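Local coordinates for synaptotagmin-4 (Rattus norvegicus, PDB 1W15), which takes part in the mobility of neuronal dense core vesicles through its interaction with KIF1A and in their capture at synapses when neuronal activity rises, at residues 16-22 against 35-41; 50-55 against 71-77; 115-121 against 148-153. All blocks are in the same frame, centred on the assembly; numbering follows the deposited sequence.

Contact 1: 16-22 against 35-41; sequences RGELLVS and VVLKARH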
loop_
_atom_site.group_PDB
_atom_site.type_symbol
_atom_site.label_atom_id
_atom_site.label_comp_id
_atom_site.label_asym_id
_atom_site.label_seq_id
_atom_site.Cartn_x
_atom_site.Cartn_y
_atom_site.Cartn_z
ATOM N N ARG A 16 2.218 7.848 24.809
ATOM C CA ARG A 16 1.081 7.151 24.100
ATOM C C ARG A 16 1.425 6.544 22.754
ATOM O O ARG A 16 0.551 5.933 22.121
ATOM C CB ARG A 16 -0.156 8.057 23.960
ATOM C CG ARG A 16 -0.556 8.685 25.297
ATOM C CD ARG A 16 -1.993 9.157 25.364
ATOM N NE ARG A 16 -2.460 9.354 26.737
ATOM C CZ ARG A 16 -2.631 8.367 27.616
ATOM N NH1 ARG A 16 -2.346 7.107 27.272
ATOM N NH2 ARG A 16 -3.070 8.634 28.846
ATOM N N GLY A 17 2.657 6.708 22.276
ATOM C CA GLY A 17 2.993 6.096 21.017
ATOM C C GLY A 17 2.653 6.938 19.795
ATOM O O GLY A 17 2.262 8.102 19.891
ATOM N N GLU A 18 2.855 6.336 18.638
ATOM C CA GLU A 18 2.702 7.023 17.345
ATOM C C GLU A 18 1.961 6.154 16.352
ATOM O O GLU A 18 2.010 4.927 16.438
ATOM C CB GLU A 18 4.065 7.282 16.717
ATOM C CG GLU A 18 4.958 8.297 17.396
ATOM C CD GLU A 18 6.321 8.334 16.725
ATOM O OE1 GLU A 18 6.416 8.831 15.597
ATOM O OE2 GLU A 18 7.276 7.860 17.334
ATOM N N LEU A 19 1.330 6.797 15.367
ATOM C CA LEU A 19 0.488 6.111 14.399
ATOM C C LEU A 19 0.795 6.674 13.023
ATOM O O LEU A 19 0.889 7.904 12.847
ATOM C CB LEU A 19 -1.000 6.317 14.696
ATOM C CG LEU A 19 -1.969 5.535 13.782
ATOM C CD1 LEU A 19 -1.852 4.030 14.054
ATOM C CD2 LEU A 19 -3.457 5.996 13.947
ATOM N N LEU A 20 1.072 5.770 12.090
ATOM C CA LEU A 20 1.426 6.176 10.717
ATOM C C LEU A 20 0.187 5.971 9.840
ATOM O O LEU A 20 -0.376 4.844 9.772
ATOM C CB LEU A 20 2.588 5.295 10.222
ATOM C CG LEU A 20 3.011 5.493 8.771
ATOM C CD1 LEU A 20 3.584 6.908 8.534
ATOM C CD2 LEU A 20 4.082 4.385 8.413
ATOM N N VAL A 21 -0.256 7.046 9.173
ATOM C CA VAL A 21 -1.500 6.959 8.392
ATOM C C VAL A 21 -1.267 7.659 7.052
ATOM O O VAL A 21 -0.376 8.511 6.965
ATOM C CB VAL A 21 -2.747 7.556 9.097
ATOM C CG1 VAL A 21 -3.119 6.733 10.378
ATOM C CG2 VAL A 21 -2.581 9.079 9.390
ATOM N N SER A 22 -1.968 7.213 6.011
ATOM C CA SER A 22 -1.842 7.876 4.703
ATOM C C SER A 22 -3.245 8.191 4.226
ATOM O O SER A 22 -4.161 7.359 4.422
ATOM C CB SER A 22 -1.134 6.938 3.692
ATOM O OG SER A 22 -0.955 7.575 2.450
ATOM N N VAL A 35 -5.484 4.988 4.860
ATOM C CA VAL A 35 -4.737 3.763 5.125
ATOM C C VAL A 35 -4.197 3.860 6.545
ATOM O O VAL A 35 -3.444 4.772 6.903
ATOM C CB VAL A 35 -3.537 3.537 4.144
ATOM C CG1 VAL A 35 -2.901 2.125 4.371
ATOM C CG2 VAL A 35 -4.009 3.727 2.678
ATOM N N VAL A 36 -4.550 2.882 7.352
ATOM C CA VAL A 36 -3.918 2.765 8.680
ATOM C C VAL A 36 -2.714 1.821 8.475
ATOM O O VAL A 36 -2.889 0.612 8.139
ATOM C CB VAL A 36 -4.888 2.150 9.744
ATOM C CG1 VAL A 36 -4.161 2.042 11.095
ATOM C CG2 VAL A 36 -6.160 3.067 9.912
ATOM N N LEU A 37 -1.506 2.365 8.646
ATOM C CA LEU A 37 -0.324 1.641 8.224
ATOM C C LEU A 37 0.250 0.880 9.424
ATOM O O LEU A 37 0.256 -0.359 9.409
ATOM C CB LEU A 37 0.704 2.583 7.596
ATOM C CG LEU A 37 0.194 3.027 6.208
ATOM C CD1 LEU A 37 0.679 4.418 5.761
ATOM C CD2 LEU A 37 0.693 1.959 5.204
ATOM N N LYS A 38 0.714 1.604 10.446
ATOM C CA LYS A 38 1.451 0.971 11.578
ATOM C C LYS A 38 1.318 1.842 12.804
ATOM O O LYS A 38 1.094 3.036 12.705
ATOM C CB LYS A 38 2.977 0.920 11.333
ATOM C CG LYS A 38 3.465 0.695 9.999
ATOM C CD LYS A 38 5.018 0.636 10.004
ATOM C CE LYS A 38 5.492 0.253 8.590
ATOM N NZ LYS A 38 6.992 0.005 8.478
ATOM N N ALA A 39 1.458 1.246 13.974
ATOM C CA ALA A 39 1.650 2.027 15.200
ATOM C C ALA A 39 2.991 1.585 15.801
ATOM O O ALA A 39 3.440 0.448 15.578
ATOM C CB ALA A 39 0.506 1.731 16.189
ATOM N N ARG A 40 3.607 2.443 16.609
ATOM C CA ARG A 40 4.815 2.079 17.326
ATOM C C ARG A 40 4.895 2.812 18.660
ATOM O O ARG A 40 4.197 3.833 18.871
ATOM C CB ARG A 40 6.069 2.380 16.480
ATOM C CG ARG A 40 6.378 3.856 16.343
ATOM C CD ARG A 40 7.482 4.192 15.332
ATOM N NE ARG A 40 7.581 5.633 15.057
ATOM C CZ ARG A 40 8.315 6.162 14.068
ATOM N NH1 ARG A 40 9.031 5.375 13.259
ATOM N NH2 ARG A 40 8.357 7.479 13.901
ATOM N N HIS A 41 5.753 2.280 19.543
ATOM C CA HIS A 41 5.995 2.797 20.885
ATOM C C HIS A 41 4.718 2.883 21.695
ATOM O O HIS A 41 4.548 3.815 22.468
ATOM C CB HIS A 41 6.672 4.182 20.851
ATOM C CG HIS A 41 7.902 4.248 19.995
ATOM N ND1 HIS A 41 8.959 3.368 20.129
ATOM C CD2 HIS A 41 8.266 5.128 19.033
ATOM C CE1 HIS A 41 9.896 3.671 19.247
ATOM N NE2 HIS A 41 9.496 4.729 18.562
#
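Leu20 and the pair Leu37-Lys38 form a classic beta bulge in the antiparallel hairpin of strands 18-26 and 31-40. The carbonyl O of Leu20 accepts from Leu37 N at 2.9 Å and, weakly, from Lys38 N at 3.5 Å, which moves the register by one residue. Packing is close here: Leu20 CG lies 3.9 Å from Leu37 CB, and Leu37 CD1 reaches Ser22 CB at 3.7 Å. On the face carrying Leu19, Val21, Val36 and Ala39, Leu19 holds CG anti to its own N (chi1 -176°), which brings CD1 within 3.9 Å of Ala39 CB and against the carbonyl O of Lys38.

Toward Gly17 and His41 the contact opens out, and charged groups meet in a partly exposed setting. In a salt bridge Arg40 NH2 donates to Glu18 OE1 at 2.9 Å, on the syn side but 32° out of the carboxylate plane, while NE adds a weak bond to OE2; the two flat groups are turned 63° against each other. Glu18 OE2 also faces the edge of the His41 ring, 3.4 Å from CD2.

Strand 18-26 is flanked by 144-149 and strand 31-40 by 80-89. Phe102 of strand 98-106, in the opposing sheet, packs on Leu19, Val21 and Val36, and Trp147 makes a cation-pi contact with Arg40.

Contact 2: 50-55 against 71-77; sequences LSDPYV and THVKKCT. With CA (calcium ion), chain B.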
loop_
_atom_site.group_PDB
_atom_site.type_symbol
_atom_site.label_atom_id
_atom_site.label_comp_id
_atom_site.label_asym_id
_atom_site.label_seq_id
_atom_site.Cartn_x
_atom_site.Cartn_y
_atom_site.Cartn_z
ATOM N N LEU A 50 1.715 -6.472 27.464
ATOM C CA LEU A 50 1.595 -5.872 26.125
ATOM C C LEU A 50 0.149 -5.832 25.612
ATOM O O LEU A 50 -0.692 -6.674 25.945
ATOM C CB LEU A 50 2.526 -6.564 25.117
ATOM C CG LEU A 50 4.014 -6.198 25.169
ATOM C CD1 LEU A 50 4.879 -7.244 24.468
ATOM C CD2 LEU A 50 4.226 -4.833 24.533
ATOM N N SER A 51 -0.140 -4.824 24.817
ATOM C CA SER A 51 -1.491 -4.623 24.363
ATOM C C SER A 51 -1.710 -5.451 23.093
ATOM O O SER A 51 -0.748 -5.974 22.504
ATOM C CB SER A 51 -1.758 -3.131 24.172
ATOM O OG SER A 51 -1.067 -2.629 23.019
ATOM N N ASP A 52 -2.979 -5.582 22.710
ATOM C CA ASP A 52 -3.409 -6.262 21.481
ATOM C C ASP A 52 -4.109 -5.217 20.649
ATOM O O ASP A 52 -5.343 -5.159 20.690
ATOM C CB ASP A 52 -4.393 -7.375 21.843
ATOM C CG ASP A 52 -3.788 -8.360 22.807
ATOM O OD1 ASP A 52 -2.730 -8.918 22.492
ATOM O OD2 ASP A 52 -4.277 -8.620 23.915
ATOM N N PRO A 53 -3.345 -4.344 19.964
ATOM C CA PRO A 53 -3.949 -3.175 19.319
ATOM C C PRO A 53 -4.770 -3.415 18.056
ATOM O O PRO A 53 -4.438 -4.282 17.261
ATOM C CB PRO A 53 -2.750 -2.265 19.000
ATOM C CG PRO A 53 -1.547 -3.239 18.913
ATOM C CD PRO A 53 -1.871 -4.354 19.846
ATOM N N TYR A 54 -5.830 -2.637 17.907
ATOM C CA TYR A 54 -6.493 -2.447 16.608
ATOM C C TYR A 54 -6.826 -0.968 16.510
ATOM O O TYR A 54 -6.704 -0.228 17.497
ATOM C CB TYR A 54 -7.760 -3.293 16.473
ATOM C CG TYR A 54 -8.881 -2.991 17.445
ATOM C CD1 TYR A 54 -8.825 -3.431 18.779
ATOM C CD2 TYR A 54 -10.001 -2.279 17.025
ATOM C CE1 TYR A 54 -9.875 -3.168 19.668
ATOM C CE2 TYR A 54 -11.063 -1.979 17.911
ATOM C CZ TYR A 54 -10.978 -2.409 19.207
ATOM O OH TYR A 54 -12.014 -2.119 20.039
ATOM N N VAL A 55 -7.251 -0.526 15.334
ATOM C CA VAL A 55 -7.536 0.872 15.166
ATOM C C VAL A 55 -8.940 1.039 14.610
ATOM O O VAL A 55 -9.331 0.389 13.614
ATOM C CB VAL A 55 -6.514 1.524 14.174
ATOM C CG1 VAL A 55 -6.860 3.016 13.960
ATOM C CG2 VAL A 55 -5.106 1.330 14.725
ATOM N N THR A 71 -9.760 -1.882 11.949
ATOM C CA THR A 71 -8.786 -2.849 11.486
ATOM C C THR A 71 -8.923 -4.118 12.254
ATOM O O THR A 71 -9.628 -4.172 13.261
ATOM C CB THR A 71 -7.314 -2.350 11.671
ATOM O OG1 THR A 71 -6.983 -2.373 13.078
ATOM C CG2 THR A 71 -7.107 -0.884 11.191
ATOM N N HIS A 72 -8.188 -5.123 11.793
ATOM C CA HIS A 72 -7.972 -6.367 12.538
ATOM C C HIS A 72 -7.087 -6.077 13.714
ATOM O O HIS A 72 -6.434 -5.019 13.793
ATOM C CB HIS A 72 -7.287 -7.400 11.651
ATOM C CG HIS A 72 -8.145 -7.861 10.519
ATOM N ND1 HIS A 72 -8.949 -8.984 10.605
ATOM C CD2 HIS A 72 -8.383 -7.316 9.299
ATOM C CE1 HIS A 72 -9.601 -9.141 9.464
ATOM N NE2 HIS A 72 -9.278 -8.141 8.656
ATOM N N VAL A 73 -7.084 -7.000 14.658
ATOM C CA VAL A 73 -6.226 -6.741 15.809
ATOM C C VAL A 73 -4.897 -7.489 15.686
ATOM O O VAL A 73 -4.834 -8.628 15.251
ATOM C CB VAL A 73 -6.929 -7.119 17.118
ATOM C CG1 VAL A 73 -8.258 -7.805 16.834
ATOM C CG2 VAL A 73 -6.055 -8.028 17.964
ATOM N N LYS A 74 -3.838 -6.795 16.111
ATOM C CA LYS A 74 -2.515 -7.412 16.219
ATOM C C LYS A 74 -2.283 -7.815 17.686
ATOM O O LYS A 74 -2.549 -7.030 18.589
ATOM C CB LYS A 74 -1.481 -6.443 15.668
ATOM C CG LYS A 74 -1.743 -6.119 14.181
ATOM C CD LYS A 74 -1.750 -7.437 13.370
ATOM C CE LYS A 74 -1.807 -7.263 11.835
ATOM N NZ LYS A 74 -3.207 -7.177 11.320
ATOM N N LYS A 75 -1.858 -9.050 17.942
ATOM C CA LYS A 75 -1.777 -9.559 19.337
ATOM C C LYS A 75 -0.456 -9.237 20.079
ATOM O O LYS A 75 0.642 -9.394 19.515
ATOM C CB LYS A 75 -2.036 -11.071 19.377
ATOM C CG LYS A 75 -3.500 -11.461 19.141
ATOM C CD LYS A 75 -3.604 -13.004 18.975
ATOM C CE LYS A 75 -4.901 -13.574 19.565
ATOM N NZ LYS A 75 -4.908 -15.072 19.497
ATOM N N CYS A 76 -0.592 -8.779 21.329
ATOM C CA CYS A 76 0.513 -8.651 22.299
ATOM C C CYS A 76 1.809 -7.997 21.757
ATOM O O CYS A 76 2.863 -8.667 21.622
ATOM C CB CYS A 76 0.806 -10.021 22.921
ATOM S SG CYS A 76 1.957 -9.983 24.316
ATOM N N THR A 77 1.730 -6.695 21.475
ATOM C CA THR A 77 2.832 -5.965 20.838
ATOM C C THR A 77 2.726 -4.401 20.943
ATOM O O THR A 77 1.643 -3.826 20.726
ATOM C CB THR A 77 3.016 -6.474 19.334
ATOM O OG1 THR A 77 4.027 -5.708 18.653
ATOM C CG2 THR A 77 1.711 -6.307 18.493
HETATM CA CA CA B . -5.321 -7.049 25.543
HETATM O O HOH W 1 -4.540 -8.557 27.704
#
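The calcium-binding end of the C2B domain holds this contact, where the start of strand 53-61 runs beside the loop that follows strand 64-70. Asp52 is its metal ligand: OD2 binds the calcium ion at 2.5 Å, and a water lies on the same ion. Asp106, Ser107 and Glu108 complete the protein part of the site. The ion is bound in this crystal, although synaptotagmin-4 does not act as a calcium-binding synaptotagmin. The other carboxylate oxygen of Asp52, OD1, turns to the loop and accepts a hydrogen bond from Cys76 N, modelled at a doubtfully short distance. With CG anti to the carbonyl carbon (chi1 -58°), the carboxylate stands between the metal and residues 75-76.

Backbone bonds continue the pairing on both sides of Asp52. Thr77 N donates to Ser51 O at 2.8 Å, and Lys74 N to Pro53 O at the same length. At the far end Thr71 grips Val55 twice: its N donates to Val55 O at 2.8 Å, and its OG1 accepts from Val55 N at 2.9 Å while donating to His72 O. Thr71 CG2 lies 3.9 Å from Val55 CB. Nearer the surface, Leu50 CB rests 3.6 Å from Cys76 SG, and Tyr54 CB packs against Val73 CB.

Cys76 N is placed to act as a second-shell partner of the carboxylate. The two oxygens of Asp52 thus do different work, OD1 on a main-chain N-H and OD2 on the ion, which would probably draw charge toward OD2.

Contact 3: 115-121 against 148-153; sequences VIGRLVL and HMLCDG. With CA (calcium ion), chain D.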
loop_
_atom_site.group_PDB
_atom_site.type_symbol
_atom_site.label_atom_id
_atom_site.label_comp_id
_atom_site.label_asym_id
_atom_site.label_seq_id
_atom_site.Cartn_x
_atom_site.Cartn_y
_atom_site.Cartn_z
ATOM N N VAL A 115 -8.983 2.726 25.259
ATOM C CA VAL A 115 -8.399 3.561 24.201
ATOM C C VAL A 115 -6.961 3.784 24.618
ATOM O O VAL A 115 -6.723 4.270 25.724
ATOM C CB VAL A 115 -9.135 4.917 24.062
ATOM C CG1 VAL A 115 -8.361 5.891 23.090
ATOM C CG2 VAL A 115 -10.579 4.719 23.614
ATOM N N ILE A 116 -6.015 3.375 23.775
ATOM C CA ILE A 116 -4.589 3.522 24.053
ATOM C C ILE A 116 -4.152 4.938 23.637
ATOM O O ILE A 116 -3.333 5.591 24.314
ATOM C CB ILE A 116 -3.788 2.500 23.204
ATOM C CG1 ILE A 116 -4.018 1.056 23.652
ATOM C CG2 ILE A 116 -2.279 2.825 23.199
ATOM C CD1 ILE A 116 -3.379 0.033 22.641
ATOM N N GLY A 117 -4.713 5.411 22.534
ATOM C CA GLY A 117 -4.404 6.764 22.067
ATOM C C GLY A 117 -5.349 7.207 21.001
ATOM O O GLY A 117 -6.054 6.391 20.392
ATOM N N ARG A 118 -5.353 8.506 20.751
ATOM C CA ARG A 118 -6.272 9.050 19.769
ATOM C C ARG A 118 -5.562 10.067 18.884
ATOM O O ARG A 118 -4.683 10.787 19.343
ATOM C CB ARG A 118 -7.400 9.760 20.551
ATOM C CG ARG A 118 -8.447 10.499 19.734
ATOM C CD ARG A 118 -9.714 10.837 20.671
ATOM N NE ARG A 118 -10.729 11.607 19.960
ATOM C CZ ARG A 118 -10.705 12.927 19.818
ATOM N NH1 ARG A 118 -9.718 13.669 20.349
ATOM N NH2 ARG A 118 -11.681 13.519 19.139
ATOM N N LEU A 119 -6.054 10.198 17.662
ATOM C CA LEU A 119 -5.509 11.141 16.685
ATOM C C LEU A 119 -6.667 11.706 15.884
ATOM O O LEU A 119 -7.519 10.935 15.391
ATOM C CB LEU A 119 -4.525 10.405 15.749
ATOM C CG LEU A 119 -4.109 11.216 14.495
ATOM C CD1 LEU A 119 -3.292 12.504 14.920
ATOM C CD2 LEU A 119 -3.422 10.351 13.462
ATOM N N VAL A 120 -6.726 13.026 15.767
ATOM C CA VAL A 120 -7.760 13.646 14.950
ATOM C C VAL A 120 -7.149 14.464 13.793
ATOM O O VAL A 120 -6.241 15.250 14.022
ATOM C CB VAL A 120 -8.694 14.536 15.787
ATOM C CG1 VAL A 120 -9.678 15.317 14.915
ATOM C CG2 VAL A 120 -9.466 13.679 16.797
ATOM N N LEU A 121 -7.691 14.305 12.581
ATOM C CA LEU A 121 -7.277 15.154 11.467
ATOM C C LEU A 121 -8.485 15.912 10.985
ATOM O O LEU A 121 -9.537 15.316 10.792
ATOM C CB LEU A 121 -6.733 14.333 10.308
ATOM C CG LEU A 121 -5.630 13.259 10.429
ATOM C CD1 LEU A 121 -5.072 12.907 9.047
ATOM C CD2 LEU A 121 -4.511 13.513 11.417
ATOM N N HIS A 148 2.185 10.474 13.368
ATOM C CA HIS A 148 1.605 11.410 14.312
ATOM C C HIS A 148 1.757 10.860 15.710
ATOM O O HIS A 148 1.568 9.665 15.891
ATOM C CB HIS A 148 0.119 11.534 14.085
ATOM C CG HIS A 148 -0.219 12.143 12.771
ATOM N ND1 HIS A 148 -0.319 13.509 12.596
ATOM C CD2 HIS A 148 -0.473 11.580 11.566
ATOM C CE1 HIS A 148 -0.654 13.768 11.341
ATOM N NE2 HIS A 148 -0.753 12.616 10.689
ATOM N N MET A 149 2.043 11.723 16.681
ATOM C CA MET A 149 1.949 11.326 18.121
ATOM C C MET A 149 0.480 11.129 18.484
ATOM O O MET A 149 -0.391 11.862 18.018
ATOM C CB MET A 149 2.560 12.390 19.048
ATOM C CG MET A 149 4.061 12.737 18.774
ATOM S SD MET A 149 5.191 11.316 18.981
ATOM C CE MET A 149 4.858 10.763 20.649
ATOM N N LEU A 150 0.200 10.114 19.289
ATOM C CA LEU A 150 -1.134 9.857 19.776
ATOM C C LEU A 150 -1.388 10.677 21.054
ATOM O O LEU A 150 -0.465 10.923 21.821
ATOM C CB LEU A 150 -1.287 8.352 20.074
ATOM C CG LEU A 150 -1.260 7.503 18.783
ATOM C CD1 LEU A 150 -0.998 6.041 19.071
ATOM C CD2 LEU A 150 -2.577 7.624 18.023
ATOM N N CYS A 151 -2.626 11.108 21.242
ATOM C CA CYS A 151 -3.068 11.783 22.461
ATOM C C CYS A 151 -3.915 10.873 23.321
ATOM O O CYS A 151 -4.352 9.815 22.891
ATOM C CB CYS A 151 -3.948 12.953 22.104
ATOM S SG CYS A 151 -2.908 14.169 21.341
ATOM N N ASP A 152 -4.179 11.334 24.542
ATOM C CA ASP A 152 -5.134 10.679 25.423
ATOM C C ASP A 152 -6.524 10.652 24.761
ATOM O O ASP A 152 -6.958 11.642 24.159
ATOM C CB ASP A 152 -5.177 11.419 26.765
ATOM C CG ASP A 152 -6.139 10.767 27.759
ATOM O OD1 ASP A 152 -6.117 9.503 27.895
ATOM O OD2 ASP A 152 -6.969 11.441 28.430
ATOM N N GLY A 153 -7.210 9.509 24.854
ATOM C CA GLY A 153 -8.601 9.411 24.396
ATOM C C GLY A 153 -9.467 8.519 25.283
ATOM O O GLY A 153 -10.635 8.243 24.983
ATOM O OXT GLY A 153 -9.035 8.033 26.335
HETATM CA CA CA D . -8.236 8.398 28.583
HETATM O O HOH W 2 -8.075 5.618 27.750
HETATM O O HOH W 3 -7.475 13.412 21.938
#
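The imidazole of His148 carries the methyl CD2 of Leu121 over one face, a CH-pi contact 4.1 Å from the ring centroid and 24° off the normal. Leu119 reaches the same ring obliquely, CD2 lying 3.7 Å from His148 CG, and its CD1 touches His148 CB. Both ring nitrogens are hydrogen-bonded outside these segments, ND1 to Ser128 and NE2 to His132, whose ring meets that of His148 at a small angle between planes. The other flat group, the guanidinium of Arg118, has Val120 CG2 on one face and a water in its plane at the edge. That water accepts from NH1 and donates to Asp152 O, while NE pairs with Glu101. The extended chain of Arg118, with CG anti to its own N (chi1 176°), carries the guanidinium away from 148-153 and alongside Val120.

At Arg118 the backbones join in a single antiparallel bridge. Arg118 N donates to Cys151 O at 2.7 Å, and Cys151 N to Arg118 O at 2.8 Å. Gly117, which with Ile116 faces Val104 of strand 98-106 in a classic beta bulge, brings its CA close to Leu150 CB and meets Cys151 O through that CA at 3.2 Å in a CA-H...O contact. At the start of the segment, Val115 CG1 packs 3.6 Å from Gly153 C.

The C-terminus ends at a second calcium ion, bound by Asp152 OD1 at 2.5 Å and Gly153 OXT at 2.4 Å. A second water lies between Gly153 OXT and Val115 O. Two negative carboxylates sharing one cation would probably have their mutual repulsion offset by the metal, which joins the Asp152 carboxylate to the terminal carboxylate beside the edge strand 114-121.

How the contacts relate
Along the chain the three contacts follow in series, and together they sample both four-stranded sheets of the C2B sandwich. Contact 1 lies within one sheet, contact 2 starts from strand 53-61 of the other, and contact 3 joins edge strand 114-121 of that second sheet to the chain leaving edge strand 144-149 of the first. Centres of contacts 1 and 2 lie about 12 Å apart, of contacts 1 and 3 about 10 Å, of contacts 2 and 3 about 15 Å. Val36 packs on Val55 across the sandwich, so the loop bearing Asp52 rises from the hairpin's core. Probable backbone bonds, Leu19 to His148 and Gly17 to Leu150, hold the chain's two ends together.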